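Local atomic coordinates of probable tagatose 6-phosphate kinase (Sinorhizobium meliloti, PDB entry 3TXV), a protein that probably works in carbohydrate metabolism, possibly as a tagatose-6-phosphate kinase, and resembles the GatZ/KbaZ subunit of tagatose-1,6-bisphosphate aldolase. Residues Asn99-Leu104 / Met110-Ala115; Glu237-Tyr242 / Phe351-Arg356; Thr267-Pro272 / Leu292-Arg297. One frame throughout, in Å; residues are numbered along the deposited sequence.

How the contacts relate
The chain folds as an eight-stranded parallel beta/alpha barrel, and all three contacts lie in the loops, helices and a short extra strand around the barrel strands rather than in its core. Contact 1 is partly buried and local, folding the loop after strand 89-96 onto the helix that follows. Contacts 2 and 3 are surface contacts whose centres lie about 9 Å apart, and they share a neighbourhood: Ile-240 and Asp-355 of contact 2 make probable hydrogen bonds to Gln-270 and Thr-293 of contact 3. About 31 Å separates the centre of contact 1 from each of theirs. Chemically, contact 1 sets a lysine chain on an indole, contact 2 packs a tyrosine ring against backbone and valine, and contact 3 sets one aromatic edge on another ring's face.

Contact 1: Asn99-Leu104 / Met110-Ala115; sequences NPWKHL and MAKAEA
Trp-101 lays one face of its indole against the aliphatic part of Lys-112, and this is where the contact is tight. Lys-112 CB sits 3.5 Å from the centroid of the Trp-101 six-membered ring and only 11° off the ring normal, a CH-pi contact. The lysine chain bends at chi2 and chi3, which carries CD across to the five-membered ring, 3.8 Å from Trp-101 NE1. Further round the benzo ring, Trp-101 CZ3 approaches Ala-113 N at 3.9 Å, obliquely and without a hydrogen bond. The opposite face of the indole is occupied by Pro-100 CB, so the ring is held between its own neighbour in sequence and the helix. Ala-113 also packs on Leu-155 of helix 145-161. Two places are looser. Leu-104, which closes a type I turn begun by Trp-101, keeps its side chain at least 5.2 Å from segment 110-115, and the far end of Lys-112 has only a long, weak ion pair from NZ to Asp-60. The contact thus folds the loop after barrel strand 89-96 back on helix 106-121. With no hydrogen bond across it, its hold is one of dispersion and CH-pi attraction, in which the ammonium group takes no part.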
# COMPACT_ATOMS: atom_id res chain seq x y z
N ASN A 99 10.35 -0.85 13.89
CA ASN A 99 10.82 0.05 12.82
C ASN A 99 10.75 1.56 13.06
O ASN A 99 11.72 2.26 12.81
CB ASN A 99 10.15 -0.30 11.50
CG ASN A 99 10.76 0.44 10.34
OD1 ASN A 99 11.77 0.01 9.78
ND2 ASN A 99 10.15 1.56 9.96
N PRO A 100 9.60 2.09 13.53
CA PRO A 100 9.58 3.56 13.62
C PRO A 100 10.42 4.12 14.76
O PRO A 100 10.46 5.35 14.95
CB PRO A 100 8.10 3.87 13.86
CG PRO A 100 7.39 2.66 13.44
CD PRO A 100 8.28 1.53 13.81
N TRP A 101 11.08 3.23 15.49
CA TRP A 101 11.82 3.64 16.67
C TRP A 101 13.11 2.90 16.71
O TRP A 101 13.69 2.73 17.78
CB TRP A 101 11.04 3.32 17.94
CG TRP A 101 9.75 4.05 18.03
CD1 TRP A 101 9.58 5.36 18.31
CD2 TRP A 101 8.45 3.50 17.84
NE1 TRP A 101 8.23 5.67 18.32
CE2 TRP A 101 7.52 4.54 18.02
CE3 TRP A 101 7.97 2.22 17.51
CZ2 TRP A 101 6.15 4.35 17.89
CZ3 TRP A 101 6.60 2.03 17.41
CH2 TRP A 101 5.71 3.10 17.59
N LYS A 102 13.55 2.47 15.53
CA LYS A 102 14.71 1.61 15.44
C LYS A 102 16.05 2.32 15.73
O LYS A 102 17.08 1.69 16.01
CB LYS A 102 14.72 0.90 14.10
CG LYS A 102 15.09 1.74 12.91
CD LYS A 102 15.11 0.84 11.68
CE LYS A 102 16.13 1.28 10.66
NZ LYS A 102 15.44 1.26 9.35
N HIS A 103 16.02 3.65 15.71
CA HIS A 103 17.19 4.40 16.16
C HIS A 103 17.41 4.25 17.67
O HIS A 103 18.52 4.47 18.15
CB HIS A 103 17.05 5.86 15.80
CG HIS A 103 15.74 6.44 16.22
ND1 HIS A 103 15.61 7.27 17.31
CD2 HIS A 103 14.49 6.27 15.72
CE1 HIS A 103 14.34 7.62 17.45
NE2 HIS A 103 13.64 7.02 16.51
N LEU A 104 16.35 3.89 18.39
CA LEU A 104 16.43 3.68 19.86
C LEU A 104 16.99 2.32 20.29
O LEU A 104 17.11 1.41 19.46
CB LEU A 104 15.10 3.97 20.55
CG LEU A 104 14.62 5.41 20.36
CD1 LEU A 104 13.16 5.61 20.85
CD2 LEU A 104 15.62 6.39 21.02
N MSE A 110 11.22 -1.99 21.33
CA MSE A 110 10.20 -3.00 21.51
C MSE A 110 9.08 -2.57 22.45
O MSE A 110 7.98 -3.08 22.31
CB MSE A 110 10.79 -4.32 21.99
CG MSE A 110 11.41 -5.15 20.91
SE MSE A 110 10.18 -5.68 19.49
CE MSE A 110 9.24 -7.12 20.42
N ALA A 111 9.34 -1.66 23.38
CA ALA A 111 8.29 -1.16 24.30
C ALA A 111 7.18 -0.49 23.53
O ALA A 111 6.00 -0.66 23.83
CB ALA A 111 8.84 -0.21 25.35
N LYS A 112 7.60 0.27 22.52
CA LYS A 112 6.70 1.08 21.71
C LYS A 112 6.05 0.20 20.66
O LYS A 112 4.90 0.40 20.30
CB LYS A 112 7.47 2.23 21.05
CG LYS A 112 8.43 2.97 21.98
CD LYS A 112 8.24 4.50 21.93
CE LYS A 112 6.82 4.91 22.34
NZ LYS A 112 6.74 6.34 22.69
N ALA A 113 6.78 -0.78 20.17
CA ALA A 113 6.17 -1.78 19.33
C ALA A 113 4.96 -2.31 20.11
O ALA A 113 3.89 -2.52 19.54
CB ALA A 113 7.15 -2.89 19.01
N GLU A 114 5.12 -2.46 21.42
CA GLU A 114 4.10 -3.06 22.27
C GLU A 114 2.88 -2.19 22.48
O GLU A 114 1.77 -2.67 22.33
CB GLU A 114 4.71 -3.51 23.60
CG GLU A 114 5.46 -4.82 23.47
CD GLU A 114 6.23 -5.19 24.72
OE1 GLU A 114 7.40 -5.63 24.60
OE2 GLU A 114 5.65 -5.07 25.84
N ALA A 115 3.09 -0.91 22.80
CA ALA A 115 1.97 0.04 22.93
C ALA A 115 1.21 0.17 21.62
O ALA A 115 -0.02 0.37 21.60
CB ALA A 115 2.45 1.41 23.41

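Contact 2: Glu237-Tyr242 / Phe351-Arg356; sequences ENVIAY and FSYSDR
Tyr-353 carries the second segment's side of this contact, bringing the CD2-CE2 side of its ring to the Glu-237/Asn-238 backbone and to Val-239 CG2. The segment follows helix 342-351, and its first part is shaped by Ser-352, whose OG accepts a hydrogen bond from Ser-354 N at 2.7 Å to form an ST turn. The same hydroxyl also bonds to Asn-236, just ahead of the partner segment. Tyr-353 comes next. Its CG lies beside the backbone N and anti to the carbonyl carbon (chi1 -77°), and the ring reaches out toward segment 237-242. Asn-238 N meets Tyr-353 CE2 at 3.6 Å from a position at the edge and in the ring plane, a packing contact with no hydrogen bond. Val-239 offers its CG2 branch, which approaches Tyr-353 CE2 to 3.7 Å obliquely, while the two side chains cross at about a right angle. Beyond Ser-354, the type I turn that began at Ser-352 ends at Asp-355, whose OD2 forms a salt bridge with Arg-358 and a hydrogen bond with Thr-293. Polar bonds therefore shape the turn and tie it to Asn-236, whereas the meeting of the segments themselves rests on van der Waals packing around one tyrosine ring.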
# COMPACT_ATOMS: atom_id res chain seq x y z
N GLU A 237 12.02 3.55 -13.99
CA GLU A 237 11.39 3.50 -15.32
C GLU A 237 11.29 2.15 -15.96
O GLU A 237 11.11 2.07 -17.19
CB GLU A 237 12.16 4.35 -16.31
CG GLU A 237 12.60 5.69 -15.83
CD GLU A 237 13.69 6.23 -16.70
OE1 GLU A 237 14.14 5.49 -17.61
OE2 GLU A 237 14.10 7.38 -16.49
N ASN A 238 11.41 1.09 -15.17
CA ASN A 238 11.30 -0.27 -15.69
C ASN A 238 10.76 -1.26 -14.66
O ASN A 238 11.02 -1.11 -13.48
CB ASN A 238 12.62 -0.70 -16.39
CG ASN A 238 13.23 -2.01 -15.82
OD1 ASN A 238 13.40 -3.05 -16.54
ND2 ASN A 238 13.58 -1.97 -14.51
N VAL A 239 9.96 -2.22 -15.12
CA VAL A 239 9.35 -3.26 -14.29
C VAL A 239 9.98 -4.63 -14.62
O VAL A 239 10.28 -4.93 -15.79
CB VAL A 239 7.81 -3.32 -14.54
CG1 VAL A 239 7.10 -4.43 -13.72
CG2 VAL A 239 7.17 -1.96 -14.29
N ILE A 240 10.21 -5.44 -13.59
CA ILE A 240 10.62 -6.84 -13.79
C ILE A 240 9.38 -7.69 -13.57
O ILE A 240 8.77 -7.62 -12.51
CB ILE A 240 11.68 -7.30 -12.76
CG1 ILE A 240 12.94 -6.42 -12.76
CG2 ILE A 240 11.96 -8.80 -12.89
CD1 ILE A 240 13.59 -6.17 -14.07
N ALA A 241 8.99 -8.45 -14.57
CA ALA A 241 7.82 -9.32 -14.48
C ALA A 241 8.07 -10.62 -13.70
O ALA A 241 9.18 -11.17 -13.72
CB ALA A 241 7.31 -9.63 -15.88
N TYR A 242 7.02 -11.12 -13.05
CA TYR A 242 7.01 -12.40 -12.34
C TYR A 242 7.33 -13.59 -13.23
O TYR A 242 6.57 -13.92 -14.13
CB TYR A 242 5.63 -12.60 -11.69
CG TYR A 242 5.36 -13.95 -11.04
CD1 TYR A 242 6.31 -14.57 -10.22
CD2 TYR A 242 4.13 -14.59 -11.24
CE1 TYR A 242 6.05 -15.80 -9.63
CE2 TYR A 242 3.86 -15.84 -10.64
CZ TYR A 242 4.82 -16.43 -9.84
OH TYR A 242 4.57 -17.64 -9.25
N PHE A 351 7.51 11.47 -12.53
CA PHE A 351 7.21 10.35 -13.41
C PHE A 351 7.61 8.98 -12.96
O PHE A 351 7.11 7.99 -13.48
CB PHE A 351 7.65 10.67 -14.81
CG PHE A 351 6.91 11.84 -15.38
CD1 PHE A 351 5.54 11.73 -15.68
CD2 PHE A 351 7.54 13.05 -15.56
CE1 PHE A 351 4.82 12.80 -16.17
CE2 PHE A 351 6.80 14.15 -16.07
CZ PHE A 351 5.45 14.01 -16.38
N SER A 352 8.47 8.91 -11.95
CA SER A 352 9.02 7.63 -11.59
C SER A 352 7.98 6.75 -10.94
O SER A 352 7.10 7.24 -10.21
CB SER A 352 10.17 7.80 -10.62
OG SER A 352 10.08 6.83 -9.58
N TYR A 353 8.12 5.46 -11.20
CA TYR A 353 7.34 4.39 -10.59
C TYR A 353 7.46 4.31 -9.07
O TYR A 353 6.62 3.69 -8.44
CB TYR A 353 7.83 3.04 -11.16
CG TYR A 353 7.40 2.65 -12.56
CD1 TYR A 353 6.08 2.84 -12.98
CD2 TYR A 353 8.29 2.03 -13.43
CE1 TYR A 353 5.66 2.44 -14.25
CE2 TYR A 353 7.90 1.61 -14.70
CZ TYR A 353 6.58 1.83 -15.11
OH TYR A 353 6.17 1.45 -16.38
N SER A 354 8.52 4.86 -8.47
CA SER A 354 8.65 4.90 -6.99
C SER A 354 7.58 5.79 -6.38
O SER A 354 7.17 5.59 -5.22
CB SER A 354 10.01 5.39 -6.49
OG SER A 354 11.06 4.55 -6.93
N ASP A 355 7.14 6.79 -7.16
CA ASP A 355 5.91 7.49 -6.84
C ASP A 355 6.03 8.20 -5.48
O ASP A 355 5.09 8.25 -4.69
CB ASP A 355 4.69 6.51 -6.89
CG ASP A 355 3.35 7.18 -6.48
OD1 ASP A 355 2.91 8.14 -7.19
OD2 ASP A 355 2.73 6.76 -5.46
N ARG A 356 7.19 8.79 -5.20
CA ARG A 356 7.36 9.39 -3.89
C ARG A 356 6.44 10.57 -3.79
O ARG A 356 6.05 10.96 -2.69
CB ARG A 356 8.81 9.81 -3.58
CG ARG A 356 9.88 8.73 -3.73
CD ARG A 356 9.73 7.59 -2.76
NE ARG A 356 9.69 8.03 -1.38
CZ ARG A 356 9.41 7.19 -0.36
NH1 ARG A 356 9.16 5.91 -0.62
NH2 ARG A 356 9.38 7.64 0.90

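Contact 3: Thr267-Pro272 / Leu292-Arg297; sequences TDYQTP and LTFALR
Asp-268 OD2 is gripped by two backbone N-H groups, those of Gly-289 and Gly-291, which is likely to steady the turn that presents Tyr-269 to Phe-294. The turn runs from Thr-267 to Gln-270 and is of type II, closed by Gln-270 N to Thr-267 O at 3.1 Å. Tyr-269 takes its third position with a positive phi of 67°. From there the tyrosine ring meets Phe-294 edge-on in a T-shaped stack, the centroids 5.2 Å apart and the planes at 78°. Tyr-269 CE1 is the ring atom that stands above the Phe-294 face, displaced toward the rim, and it comes within 3.6 Å of Phe-294 CG. Phe-294 receives it with CG anti to the backbone N (chi1 176°). The tyrosine hydroxyl extends past this ring beside Phe-294 CB, but its hydrogen bond is with Tyr-353 O, a partner outside both segments. The rings of Phe-234 and Tyr-353 also meet that of Tyr-269, adding to an aromatic cluster. A serine in place of Tyr-269 would probably leave one face of Phe-294 without its aromatic mate and Tyr-353 O without this hydroxyl. The contact joins the loop after barrel strand 261-264 to helix 290-310, which follows the last strand of the barrel. Its chemistry divides the work: Asp-268 fastens the loop to the start of that helix through backbone N-H groups, the edge-to-face rings supply the aromatic and van der Waals attraction between the segments, and the Tyr-269 hydroxyl, bonded to a third piece of chain, is likely to limit the ring's swing.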
# COMPACT_ATOMS: atom_id res chain seq x y z
N THR A 267 3.83 -5.79 -6.00
CA THR A 267 3.17 -6.33 -7.19
C THR A 267 2.80 -5.18 -8.08
O THR A 267 2.27 -5.40 -9.17
CB THR A 267 1.84 -7.01 -6.85
OG1 THR A 267 1.00 -6.09 -6.13
CG2 THR A 267 2.05 -8.33 -6.03
N ASP A 268 3.03 -3.95 -7.60
CA ASP A 268 2.74 -2.72 -8.34
C ASP A 268 3.26 -2.78 -9.75
O ASP A 268 4.36 -3.30 -9.99
CB ASP A 268 3.36 -1.55 -7.64
CG ASP A 268 2.72 -1.29 -6.30
OD1 ASP A 268 3.04 -2.02 -5.32
OD2 ASP A 268 1.89 -0.35 -6.22
N TYR A 269 2.43 -2.29 -10.68
CA TYR A 269 2.74 -2.16 -12.12
C TYR A 269 2.89 -3.48 -12.82
O TYR A 269 3.35 -3.51 -13.95
CB TYR A 269 4.02 -1.31 -12.39
CG TYR A 269 4.10 -0.05 -11.58
CD1 TYR A 269 3.19 0.98 -11.79
CD2 TYR A 269 5.05 0.10 -10.60
CE1 TYR A 269 3.20 2.14 -11.02
CE2 TYR A 269 5.09 1.26 -9.81
CZ TYR A 269 4.14 2.29 -10.04
OH TYR A 269 4.15 3.46 -9.32
N GLN A 270 2.55 -4.59 -12.18
CA GLN A 270 2.72 -5.88 -12.87
C GLN A 270 1.60 -6.06 -13.91
O GLN A 270 0.52 -5.48 -13.74
CB GLN A 270 2.79 -7.05 -11.87
CG GLN A 270 4.06 -7.11 -11.05
CD GLN A 270 5.22 -7.84 -11.75
OE1 GLN A 270 5.03 -8.83 -12.44
NE2 GLN A 270 6.42 -7.36 -11.55
N THR A 271 1.84 -6.84 -14.96
CA THR A 271 0.80 -7.08 -15.99
C THR A 271 -0.34 -7.97 -15.48
O THR A 271 -0.06 -9.01 -14.87
CB THR A 271 1.34 -7.78 -17.26
OG1 THR A 271 1.78 -9.13 -16.95
CG2 THR A 271 2.47 -6.95 -17.95
N PRO A 272 -1.61 -7.60 -15.75
CA PRO A 272 -2.76 -8.41 -15.35
C PRO A 272 -2.50 -9.91 -15.41
O PRO A 272 -3.04 -10.67 -14.58
CB PRO A 272 -3.83 -8.03 -16.39
CG PRO A 272 -3.39 -6.69 -16.96
CD PRO A 272 -2.04 -6.34 -16.37
N LEU A 292 -1.25 2.71 -7.31
CA LEU A 292 -2.60 3.14 -7.28
C LEU A 292 -2.63 4.62 -7.24
O LEU A 292 -3.49 5.22 -7.77
CB LEU A 292 -3.27 2.63 -6.02
CG LEU A 292 -3.55 1.16 -6.03
CD1 LEU A 292 -3.88 0.72 -4.71
CD2 LEU A 292 -4.66 0.94 -6.89
N THR A 293 -1.66 5.20 -6.58
CA THR A 293 -1.51 6.66 -6.54
C THR A 293 -0.70 7.17 -7.72
O THR A 293 -0.79 8.35 -8.10
CB THR A 293 -0.78 7.09 -5.29
OG1 THR A 293 0.32 6.19 -5.05
CG2 THR A 293 -1.73 7.12 -4.10
N PHE A 294 0.11 6.29 -8.29
CA PHE A 294 0.75 6.59 -9.55
C PHE A 294 -0.35 6.93 -10.59
O PHE A 294 -0.33 8.01 -11.17
CB PHE A 294 1.64 5.43 -9.97
CG PHE A 294 2.28 5.61 -11.31
CD1 PHE A 294 1.58 5.32 -12.47
CD2 PHE A 294 3.58 6.10 -11.40
CE1 PHE A 294 2.17 5.51 -13.74
CE2 PHE A 294 4.18 6.28 -12.63
CZ PHE A 294 3.48 5.98 -13.82
N ALA A 295 -1.32 6.03 -10.81
CA ALA A 295 -2.43 6.29 -11.73
C ALA A 295 -3.26 7.56 -11.36
O ALA A 295 -3.62 8.38 -12.25
CB ALA A 295 -3.30 5.10 -11.81
N LEU A 296 -3.54 7.72 -10.06
CA LEU A 296 -4.26 8.89 -9.59
C LEU A 296 -3.55 10.13 -10.06
O LEU A 296 -4.16 10.97 -10.74
CB LEU A 296 -4.38 8.87 -8.08
CG LEU A 296 -5.00 10.09 -7.38
CD1 LEU A 296 -6.18 10.72 -8.16
CD2 LEU A 296 -5.45 9.71 -5.98
N ARG A 297 -2.25 10.24 -9.77
CA ARG A 297 -1.40 11.32 -10.29
C ARG A 297 -1.56 11.55 -11.81
O ARG A 297 -1.75 12.68 -12.24
CB ARG A 297 0.06 11.00 -9.96
CG ARG A 297 1.06 12.10 -10.00
CD ARG A 297 1.80 12.12 -11.29
NE ARG A 297 2.42 10.83 -11.55
CZ ARG A 297 2.68 10.34 -12.76
NH1 ARG A 297 2.41 11.03 -13.87
NH2 ARG A 297 3.21 9.14 -12.88